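Local coordinates for basic membrane lipoprotein (PDB 3S99) that binds adenine and probably other purines such as guanine, and may serve in their uptake as part of an ABC-type transport system, at residues V183-W187 with A203-V209; Y133-Q139 with Q165-F170; M125-R131 with S273-G279. One frame throughout, in Å; residues are numbered along the deposited sequence.

The three contacts trace the two-lobed architecture of a type I periplasmic binding protein. Contact 3 pairs strands 125-130 and 275-278 at one border of the parallel sheet in the first lobe, and the chain loop it closes contains both others. Helix 132-146 follows directly and packs on helix 161-175 in contact 2, in the second lobe. Strand 182-187, next along the chain, then meets the end of helix 194-206 in contact 1. The centres of contacts 2 and 3 lie about 19 Å apart and those of contacts 1 and 2 about 18 Å; each pair touches. Contacts 1 and 3, with centres about 33 Å apart, occupy opposite sides of the chain's centre, with adenine bound between the lobes.

Contact 1 of 3, residues V183-W187 with A203-V209; sequences VKVIW and ALIDQGV
Ile-186 and Lys-184 reach from strand 182-187 to the last turn of helix 194-206, within a beta-alpha-beta crossover that carries the chain from this outermost strand past strand 151-156 to strand 211-214. The packing is close around Ile-186. Its CG1 lies anti to the carbonyl carbon (chi1 -69°) and the branch runs on extended, which brings CD1 to 3.8 Å from both Ala-203 CB and Leu-204 CG. Leu-204 runs the other way alongside it, the two side chains overlapping head to tail. Leu-204 CD2 ends near the strand backbone, 3.5 Å from Lys-184 O, and also lies 3.8 Å from Lys-184 CB. Behind it Leu-204 meets Ile-155 and Ile-212, which joins the helix to the sheet interior. Val-209 is buried too, beneath the lysine and against Ile-151 of strand 151-156, with its CG1 4.3 Å from Lys-184 CG.

The other side is looser and more polar. Here the aliphatic part of Lys-184 crosses Gln-207 at a slant, with its CD 3.7 Å from Gln-207 OE1. Gln-207 is exposed, and this margin, with the end of the lysine, faces solvent. The lysine chain bends only at its end, where Lys-184 NZ stops 3.7 Å from Gln-207 O, too far for a hydrogen bond. The helix closes here in a Schellman motif built on Gly-208, whose positive phi of 101° suits glycine. Val-209 N turns back weakly to Leu-204 O, and Gly-208 N donates to Ile-205 O at 3.0 Å.

Contact 2 of 3, residues Y133-Q139 with Q165-F170; sequences YEGRYVQ and QGINSF
Ser-169 OG donates to Tyr-133 O at 2.6 Å, tilted 28° from the carbonyl plane. The same oxygen takes the helical N-H of Tyr-137 from the opposite face of that plane, serving both helices. The serine hydroxyl is aimed there because OG stands anti to the backbone N (chi1 -172°); it also lies 3.5 Å from Tyr-137 CB. One turn along helix 132-146, Arg-136 O meets Phe-170 CA in a C-H...O contact at 3.5 Å, and the Phe-170 ring brings its CD1 edge to the same carbonyl. Toward the other end, Arg-136 CB and CG lie against Gly-166 O, and Gln-165 OE1 approaches Tyr-133 CD1 to 3.5 Å, its amide nearly perpendicular to the ring.

A second shell fixes these groups. Arg-136 bends at its second torsion, and its NH2 bonds Gln-214 O beside the adenine pocket; Tyr-133 OH is held by Arg-131 NH1, and Gln-165 NE2 bonds Leu-340 O.

The axes of the two segments come within 7.6 Å at a crossing angle of -32°, a close approach with small Gly-166 and Ser-169 at the interface. Helix 295-310 packs beside Tyr-137 and Val-138, and strands 151-156 and 231-236 lie under Arg-136 and Phe-170.

Contact 3 of 3, residues M125-R131 with S273-G279; sequences MSAYNAR and SQNIWWG
Trp-278 O receives the N-H of Arg-131 at 2.7 Å, the shortest polar bond of this strand pair, and a C-H...O contact from Ala-130 CA besides. The strands 125-130 and 275-278 run parallel at the border of the six-stranded sheet in the first lobe of a type I periplasmic binding fold, and 275-278 is the outermost strand. The register is the usual parallel one: Ala-127 bonds Gln-274 O and Ile-276 N, and Asn-129 bonds Ile-276 O and Trp-278 N. At the start, Gln-274 N uses a side chain instead, Ser-126 OG. On the face with Tyr-128, Ile-276 CD1 lies 3.8 Å from Tyr-128 CB and covers the centre of the Trp-278 ring.

The opposite face is organised by Trp-277. With CG anti to the backbone N (chi1 -166°), its indole lies alongside Asn-129, the amide only 3° from parallel and ND2 3.3 Å above the ring plane. The Arg-131 chain runs across the other face, with its guanidinium lying nearly flat on the ring: its CG sits 3.8 Å from the five-membered ring centroid in a CH-pi contact, and the guanidinium stacks farther out, with CZ 4.5 Å from the six-membered centroid in a cation-pi interaction. The indole is thus held between an amide and a cation. Its NE1 donates to Ala-130 O at 3.1 Å from above the carbonyl plane, with a C=O...N angle of 84°.

Beyond the stack, Arg-131 NH2 forms a salt bridge with Asp-337 of helix 337-341, which also packs on Trp-277, and Asn-129 touches the pocket residue Thr-117. One water accepts from Arg-131 NE at 2.9 Å and donates to Trp-277 O at 2.8 Å.

Contact 1 of 3, residues V183-W187 with A203-V209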
loop_
_atom_site.group_PDB
_atom_site.type_symbol
_atom_site.label_atom_id
_atom_site.label_comp_id
_atom_site.label_asym_id
_atom_site.label_seq_id
_atom_site.Cartn_x
_atom_site.Cartn_y
_atom_site.Cartn_z
ATOM N N VAL A 183 2.765 -19.132 -2.922
ATOM C CA VAL A 183 1.959 -18.161 -3.686
ATOM C C VAL A 183 2.127 -18.364 -5.188
ATOM O O VAL A 183 3.193 -18.772 -5.655
ATOM C CB VAL A 183 2.318 -16.697 -3.353
ATOM C CG1 VAL A 183 1.886 -16.372 -1.918
ATOM C CG2 VAL A 183 3.801 -16.458 -3.566
ATOM N N LYS A 184 1.049 -18.092 -5.927
ATOM C CA LYS A 184 1.083 -18.002 -7.386
ATOM C C LYS A 184 0.878 -16.536 -7.751
ATOM O O LYS A 184 -0.132 -15.933 -7.386
ATOM C CB LYS A 184 -0.012 -18.862 -8.012
ATOM C CG LYS A 184 0.142 -20.382 -7.781
ATOM C CD LYS A 184 -0.566 -21.196 -8.885
ATOM C CE LYS A 184 -0.316 -22.692 -8.775
ATOM N NZ LYS A 184 -1.260 -23.339 -7.824
ATOM N N VAL A 185 1.840 -15.950 -8.455
ATOM C CA VAL A 185 1.790 -14.533 -8.767
ATOM C C VAL A 185 1.414 -14.297 -10.205
ATOM O O VAL A 185 1.997 -14.906 -11.103
ATOM C CB VAL A 185 3.144 -13.857 -8.522
ATOM C CG1 VAL A 185 3.060 -12.363 -8.819
ATOM C CG2 VAL A 185 3.605 -14.112 -7.100
ATOM N N ILE A 186 0.451 -13.406 -10.424
ATOM C CA ILE A 186 0.164 -12.907 -11.771
ATOM C C ILE A 186 0.371 -11.401 -11.768
ATOM O O ILE A 186 -0.137 -10.732 -10.871
ATOM C CB ILE A 186 -1.279 -13.220 -12.219
ATOM C CG1 ILE A 186 -1.441 -14.726 -12.434
ATOM C CG2 ILE A 186 -1.606 -12.467 -13.545
ATOM C CD1 ILE A 186 -2.805 -15.149 -13.043
ATOM N N TRP A 187 1.128 -10.878 -12.739
ATOM C CA TRP A 187 1.389 -9.425 -12.816
ATOM C C TRP A 187 0.375 -8.752 -13.727
ATOM O O TRP A 187 0.163 -9.194 -14.811
ATOM C CB TRP A 187 2.818 -9.152 -13.318
ATOM C CG TRP A 187 3.809 -9.531 -12.300
ATOM C CD1 TRP A 187 4.512 -10.683 -12.245
ATOM C CD2 TRP A 187 4.167 -8.780 -11.143
ATOM N NE1 TRP A 187 5.309 -10.704 -11.125
ATOM C CE2 TRP A 187 5.126 -9.534 -10.437
ATOM C CE3 TRP A 187 3.777 -7.531 -10.634
ATOM C CZ2 TRP A 187 5.697 -9.091 -9.227
ATOM C CZ3 TRP A 187 4.364 -7.073 -9.459
ATOM C CH2 TRP A 187 5.304 -7.866 -8.753
ATOM N N ALA A 203 -8.159 -16.405 -13.171
ATOM C CA ALA A 203 -7.112 -17.348 -13.533
ATOM C C ALA A 203 -6.506 -17.998 -12.282
ATOM O O ALA A 203 -6.248 -19.187 -12.281
ATOM C CB ALA A 203 -6.040 -16.670 -14.345
ATOM N N LEU A 204 -6.284 -17.233 -11.215
ATOM C CA LEU A 204 -5.682 -17.823 -9.995
ATOM C C LEU A 204 -6.631 -18.800 -9.300
ATOM O O LEU A 204 -6.207 -19.858 -8.859
ATOM C CB LEU A 204 -5.205 -16.734 -9.029
ATOM C CG LEU A 204 -4.037 -15.915 -9.554
ATOM C CD1 LEU A 204 -3.874 -14.620 -8.711
ATOM C CD2 LEU A 204 -2.776 -16.772 -9.549
ATOM N N ILE A 205 -7.908 -18.442 -9.199
ATOM C CA ILE A 205 -8.916 -19.330 -8.609
ATOM C C ILE A 205 -9.121 -20.566 -9.483
ATOM O O ILE A 205 -9.257 -21.663 -8.958
ATOM C CB ILE A 205 -10.266 -18.590 -8.365
ATOM C CG1 ILE A 205 -10.076 -17.472 -7.317
ATOM C CG2 ILE A 205 -11.321 -19.535 -7.867
ATOM C CD1 ILE A 205 -11.000 -16.274 -7.523
ATOM N N ASP A 206 -9.104 -20.402 -10.807
ATOM C CA ASP A 206 -9.227 -21.565 -11.711
ATOM C C ASP A 206 -8.033 -22.494 -11.547
ATOM O O ASP A 206 -8.176 -23.687 -11.732
ATOM C CB ASP A 206 -9.347 -21.164 -13.185
ATOM C CG ASP A 206 -10.657 -20.446 -13.506
ATOM O OD1 ASP A 206 -11.600 -20.456 -12.685
ATOM O OD2 ASP A 206 -10.737 -19.866 -14.604
ATOM N N GLN A 207 -6.868 -21.936 -11.200
ATOM C CA GLN A 207 -5.661 -22.735 -10.986
ATOM C C GLN A 207 -5.578 -23.347 -9.570
ATOM O O GLN A 207 -4.572 -23.969 -9.237
ATOM C CB GLN A 207 -4.402 -21.896 -11.245
ATOM C CG GLN A 207 -4.173 -21.490 -12.707
ATOM C CD GLN A 207 -3.121 -20.406 -12.835
ATOM O OE1 GLN A 207 -2.086 -20.463 -12.179
ATOM N NE2 GLN A 207 -3.390 -19.400 -13.669
ATOM N N GLY A 208 -6.597 -23.129 -8.730
ATOM C CA GLY A 208 -6.751 -23.859 -7.461
ATOM C C GLY A 208 -6.341 -23.153 -6.172
ATOM O O GLY A 208 -6.300 -23.806 -5.123
ATOM N N VAL A 209 -6.009 -21.857 -6.221
ATOM C CA VAL A 209 -5.637 -21.144 -4.982
ATOM C C VAL A 209 -6.877 -21.016 -4.115
ATOM O O VAL A 209 -7.974 -20.960 -4.635
ATOM C CB VAL A 209 -5.022 -19.734 -5.206
ATOM C CG1 VAL A 209 -3.849 -19.792 -6.216
ATOM C CG2 VAL A 209 -6.087 -18.705 -5.606
#

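Contact 2 of 3, residues Y133-Q139 with Q165-F170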
loop_
_atom_site.group_PDB
_atom_site.type_symbol
_atom_site.label_atom_id
_atom_site.label_comp_id
_atom_site.label_asym_id
_atom_site.label_seq_id
_atom_site.Cartn_x
_atom_site.Cartn_y
_atom_site.Cartn_z
ATOM N N TYR A 133 4.080 -3.399 4.187
ATOM C CA TYR A 133 4.537 -4.780 4.386
ATOM C C TYR A 133 4.313 -5.269 5.829
ATOM O O TYR A 133 4.335 -6.481 6.081
ATOM C CB TYR A 133 6.018 -4.917 3.977
ATOM C CG TYR A 133 6.969 -4.225 4.939
ATOM C CD1 TYR A 133 7.509 -2.989 4.653
ATOM C CD2 TYR A 133 7.291 -4.808 6.162
ATOM C CE1 TYR A 133 8.367 -2.350 5.563
ATOM C CE2 TYR A 133 8.130 -4.174 7.068
ATOM C CZ TYR A 133 8.668 -2.952 6.747
ATOM O OH TYR A 133 9.470 -2.352 7.672
ATOM N N GLU A 134 4.072 -4.360 6.769
ATOM C CA GLU A 134 3.740 -4.762 8.119
ATOM C C GLU A 134 2.377 -5.438 8.145
ATOM O O GLU A 134 2.229 -6.490 8.748
ATOM C CB GLU A 134 3.798 -3.584 9.088
ATOM C CG GLU A 134 5.214 -3.090 9.367
ATOM C CD GLU A 134 5.276 -1.924 10.374
ATOM O OE1 GLU A 134 4.256 -1.262 10.569
ATOM O OE2 GLU A 134 6.354 -1.667 10.965
ATOM N N GLY A 135 1.409 -4.874 7.408
ATOM C CA GLY A 135 0.092 -5.476 7.234
ATOM C C GLY A 135 0.164 -6.768 6.462
ATOM O O GLY A 135 -0.580 -7.696 6.734
ATOM N N ARG A 136 1.055 -6.844 5.488
ATOM C CA ARG A 136 1.196 -8.057 4.713
ATOM C C ARG A 136 1.589 -9.242 5.604
ATOM O O ARG A 136 1.186 -10.379 5.349
ATOM C CB ARG A 136 2.270 -7.879 3.656
ATOM C CG ARG A 136 1.916 -6.859 2.584
ATOM C CD ARG A 136 0.921 -7.422 1.622
ATOM N NE ARG A 136 0.629 -6.446 0.570
ATOM C CZ ARG A 136 -0.322 -6.562 -0.335
ATOM N NH1 ARG A 136 -1.140 -7.595 -0.347
ATOM N NH2 ARG A 136 -0.455 -5.604 -1.243
ATOM N N TYR A 137 2.396 -8.984 6.625
ATOM C CA TYR A 137 2.875 -10.054 7.477
ATOM C C TYR A 137 1.719 -10.678 8.218
ATOM O O TYR A 137 1.565 -11.896 8.209
ATOM C CB TYR A 137 3.946 -9.552 8.436
ATOM C CG TYR A 137 4.613 -10.643 9.216
ATOM C CD1 TYR A 137 4.133 -11.007 10.471
ATOM C CD2 TYR A 137 5.739 -11.305 8.716
ATOM C CE1 TYR A 137 4.740 -11.980 11.200
ATOM C CE2 TYR A 137 6.371 -12.264 9.452
ATOM C CZ TYR A 137 5.863 -12.606 10.678
ATOM O OH TYR A 137 6.460 -13.578 11.404
ATOM N N VAL A 138 0.882 -9.840 8.819
ATOM C CA VAL A 138 -0.323 -10.275 9.452
ATOM C C VAL A 138 -1.224 -11.071 8.511
ATOM O O VAL A 138 -1.737 -12.119 8.873
ATOM C CB VAL A 138 -1.150 -9.081 9.991
ATOM C CG1 VAL A 138 -2.296 -9.602 10.793
ATOM C CG2 VAL A 138 -0.286 -8.134 10.815
ATOM N N GLN A 139 -1.403 -10.584 7.270
ATOM C CA GLN A 139 -2.220 -11.323 6.327
ATOM C C GLN A 139 -1.620 -12.687 6.008
ATOM O O GLN A 139 -2.349 -13.639 5.739
ATOM C CB GLN A 139 -2.472 -10.478 5.037
ATOM C CG GLN A 139 -3.234 -9.207 5.367
ATOM C CD GLN A 139 -3.688 -8.336 4.207
ATOM O OE1 GLN A 139 -4.636 -7.576 4.380
ATOM N NE2 GLN A 139 -3.003 -8.395 3.052
ATOM N N GLN A 165 8.694 -6.081 -1.504
ATOM C CA GLN A 165 8.566 -6.103 -0.052
ATOM C C GLN A 165 7.286 -6.814 0.416
ATOM O O GLN A 165 7.320 -7.619 1.330
ATOM C CB GLN A 165 8.525 -4.693 0.517
ATOM C CG GLN A 165 9.808 -3.833 0.388
ATOM C CD GLN A 165 9.469 -2.369 0.729
ATOM O OE1 GLN A 165 8.492 -2.124 1.450
ATOM N NE2 GLN A 165 10.230 -1.410 0.181
ATOM N N GLY A 166 6.162 -6.474 -0.204
ATOM C CA GLY A 166 4.853 -6.964 0.216
ATOM C C GLY A 166 4.682 -8.450 -0.005
ATOM O O GLY A 166 4.170 -9.163 0.865
ATOM N N ILE A 167 5.156 -8.922 -1.150
ATOM C CA ILE A 167 5.147 -10.337 -1.462
ATOM C C ILE A 167 6.031 -11.078 -0.447
ATOM O O ILE A 167 5.619 -12.100 0.132
ATOM C CB ILE A 167 5.630 -10.588 -2.904
ATOM C CG1 ILE A 167 4.622 -10.022 -3.915
ATOM C CG2 ILE A 167 5.860 -12.087 -3.153
ATOM C CD1 ILE A 167 5.131 -9.992 -5.414
ATOM N N ASN A 168 7.230 -10.553 -0.221
ATOM C CA ASN A 168 8.179 -11.196 0.688
ATOM C C ASN A 168 7.664 -11.234 2.098
ATOM O O ASN A 168 7.752 -12.277 2.750
ATOM C CB ASN A 168 9.529 -10.514 0.653
ATOM C CG ASN A 168 10.328 -10.869 -0.578
ATOM O OD1 ASN A 168 10.174 -11.953 -1.129
ATOM N ND2 ASN A 168 11.203 -9.948 -1.010
ATOM N N SER A 169 7.130 -10.113 2.580
ATOM C CA SER A 169 6.566 -10.074 3.916
ATOM C C SER A 169 5.393 -11.023 4.119
ATOM O O SER A 169 5.298 -11.699 5.151
ATOM C CB SER A 169 6.138 -8.667 4.271
ATOM O OG SER A 169 5.764 -8.632 5.620
ATOM N N PHE A 170 4.488 -11.059 3.146
ATOM C CA PHE A 170 3.366 -11.984 3.156
ATOM C C PHE A 170 3.810 -13.450 3.284
ATOM O O PHE A 170 3.295 -14.206 4.119
ATOM C CB PHE A 170 2.521 -11.757 1.898
ATOM C CG PHE A 170 1.328 -12.662 1.787
ATOM C CD1 PHE A 170 0.195 -12.436 2.541
ATOM C CD2 PHE A 170 1.328 -13.719 0.879
ATOM C CE1 PHE A 170 -0.912 -13.268 2.424
ATOM C CE2 PHE A 170 0.215 -14.564 0.773
ATOM C CZ PHE A 170 -0.894 -14.328 1.523
#

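Contact 3 of 3, residues M125-R131 with S273-G279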
loop_
_atom_site.group_PDB
_atom_site.type_symbol
_atom_site.label_atom_id
_atom_site.label_comp_id
_atom_site.label_asym_id
_atom_site.label_seq_id
_atom_site.Cartn_x
_atom_site.Cartn_y
_atom_site.Cartn_z
ATOM N N MET A 125 9.605 19.885 -1.187
ATOM C CA MET A 125 8.991 18.574 -1.487
ATOM C C MET A 125 9.314 17.579 -0.354
ATOM O O MET A 125 10.476 17.337 -0.079
ATOM C CB MET A 125 9.561 17.989 -2.784
ATOM C CG MET A 125 8.918 16.684 -3.231
ATOM S SD MET A 125 9.820 15.995 -4.635
ATOM C CE MET A 125 9.159 14.319 -4.628
ATOM N N SER A 126 8.264 17.016 0.239
ATOM C CA SER A 126 8.322 15.960 1.209
ATOM C C SER A 126 7.921 14.647 0.547
ATOM O O SER A 126 7.282 14.620 -0.515
ATOM C CB SER A 126 7.393 16.263 2.400
ATOM O OG SER A 126 7.875 17.357 3.153
ATOM N N ALA A 127 8.297 13.564 1.202
ATOM C CA ALA A 127 8.028 12.218 0.760
ATOM C C ALA A 127 7.425 11.487 1.919
ATOM O O ALA A 127 8.006 11.392 3.009
ATOM C CB ALA A 127 9.332 11.485 0.297
ATOM N N TYR A 128 6.282 10.888 1.672
ATOM C CA TYR A 128 5.602 10.179 2.708
ATOM C C TYR A 128 5.317 8.758 2.281
ATOM O O TYR A 128 4.577 8.502 1.324
ATOM C CB TYR A 128 4.380 10.976 3.178
ATOM C CG TYR A 128 3.231 11.141 2.160
ATOM C CD1 TYR A 128 3.271 12.121 1.181
ATOM C CD2 TYR A 128 2.113 10.310 2.202
ATOM C CE1 TYR A 128 2.227 12.271 0.273
ATOM C CE2 TYR A 128 1.085 10.444 1.303
ATOM C CZ TYR A 128 1.135 11.445 0.345
ATOM O OH TYR A 128 0.099 11.603 -0.545
ATOM N N ASN A 129 5.945 7.826 3.001
ATOM C CA ASN A 129 5.868 6.405 2.712
ATOM C C ASN A 129 5.280 5.630 3.904
ATOM O O ASN A 129 5.425 6.053 5.049
ATOM C CB ASN A 129 7.292 5.910 2.341
ATOM C CG ASN A 129 7.279 4.572 1.621
ATOM O OD1 ASN A 129 6.210 4.085 1.269
ATOM N ND2 ASN A 129 8.476 3.984 1.374
ATOM N N ALA A 130 4.579 4.527 3.629
ATOM C CA ALA A 130 3.971 3.692 4.665
ATOM C C ALA A 130 4.581 2.320 4.598
ATOM O O ALA A 130 4.791 1.801 3.505
ATOM C CB ALA A 130 2.455 3.576 4.480
ATOM N N ARG A 131 4.836 1.716 5.759
ATOM C CA ARG A 131 5.326 0.344 5.804
ATOM C C ARG A 131 4.176 -0.652 5.578
ATOM O O ARG A 131 3.811 -1.407 6.498
ATOM C CB ARG A 131 5.977 0.053 7.155
ATOM C CG ARG A 131 7.160 0.941 7.469
ATOM C CD ARG A 131 7.910 0.477 8.719
ATOM N NE ARG A 131 8.971 1.420 9.050
ATOM C CZ ARG A 131 10.214 1.394 8.576
ATOM N NH1 ARG A 131 10.619 0.430 7.770
ATOM N NH2 ARG A 131 11.081 2.352 8.921
ATOM N N SER A 273 10.407 20.498 4.589
ATOM C CA SER A 273 10.665 19.261 3.846
ATOM C C SER A 273 11.125 18.148 4.776
ATOM O O SER A 273 11.928 18.382 5.686
ATOM C CB SER A 273 11.748 19.528 2.787
ATOM O OG SER A 273 12.212 18.352 2.155
ATOM N N GLN A 274 10.581 16.950 4.552
ATOM C CA GLN A 274 10.878 15.768 5.334
ATOM C C GLN A 274 10.607 14.529 4.490
ATOM O O GLN A 274 9.725 14.521 3.593
ATOM C CB GLN A 274 9.998 15.708 6.609
ATOM C CG GLN A 274 8.488 15.496 6.310
ATOM C CD GLN A 274 7.644 15.563 7.559
ATOM O OE1 GLN A 274 8.059 16.125 8.550
ATOM N NE2 GLN A 274 6.439 15.044 7.492
ATOM N N ASN A 275 11.365 13.488 4.778
ATOM C CA ASN A 275 11.199 12.149 4.219
ATOM C C ASN A 275 10.872 11.211 5.400
ATOM O O ASN A 275 11.659 11.077 6.366
ATOM C CB ASN A 275 12.509 11.759 3.499
ATOM C CG ASN A 275 12.605 10.285 3.153
ATOM O OD1 ASN A 275 12.056 9.412 3.839
ATOM N ND2 ASN A 275 13.350 9.993 2.091
ATOM N N ILE A 276 9.724 10.561 5.321
ATOM C CA ILE A 276 9.264 9.693 6.406
ATOM C C ILE A 276 8.804 8.339 5.874
ATOM O O ILE A 276 8.265 8.219 4.759
ATOM C CB ILE A 276 8.124 10.387 7.254
ATOM C CG1 ILE A 276 6.899 10.754 6.399
ATOM C CG2 ILE A 276 8.642 11.645 7.905
ATOM C CD1 ILE A 276 5.771 9.793 6.518
ATOM N N TRP A 277 9.027 7.311 6.675
ATOM C CA TRP A 277 8.526 6.005 6.360
ATOM C C TRP A 277 7.965 5.460 7.632
ATOM O O TRP A 277 8.711 5.121 8.573
ATOM C CB TRP A 277 9.630 5.108 5.793
ATOM C CG TRP A 277 9.113 3.857 5.126
ATOM C CD1 TRP A 277 7.823 3.565 4.796
ATOM C CD2 TRP A 277 9.901 2.762 4.664
ATOM N NE1 TRP A 277 7.752 2.346 4.156
ATOM C CE2 TRP A 277 9.018 1.832 4.057
ATOM C CE3 TRP A 277 11.269 2.472 4.699
ATOM C CZ2 TRP A 277 9.458 0.627 3.488
ATOM C CZ3 TRP A 277 11.716 1.252 4.104
ATOM C CH2 TRP A 277 10.791 0.343 3.538
ATOM N N TRP A 278 6.636 5.434 7.706
ATOM C CA TRP A 278 5.986 5.075 8.953
ATOM C C TRP A 278 5.088 3.855 8.765
ATOM O O TRP A 278 4.642 3.566 7.652
ATOM C CB TRP A 278 5.146 6.239 9.464
ATOM C CG TRP A 278 5.898 7.450 9.899
ATOM C CD1 TRP A 278 7.242 7.547 10.204
ATOM C CD2 TRP A 278 5.345 8.747 10.125
ATOM N NE1 TRP A 278 7.551 8.837 10.566
ATOM C CE2 TRP A 278 6.406 9.589 10.556
ATOM C CE3 TRP A 278 4.057 9.284 10.013
ATOM C CZ2 TRP A 278 6.216 10.952 10.844
ATOM C CZ3 TRP A 278 3.861 10.639 10.327
ATOM C CH2 TRP A 278 4.939 11.456 10.717
ATOM N N GLY A 279 4.799 3.167 9.878
ATOM C CA GLY A 279 4.027 1.936 9.849
ATOM C C GLY A 279 2.944 1.918 10.893
ATOM O O GLY A 279 2.278 2.940 11.149
HETATM O O HOH W 1 9.052 3.667 10.905
#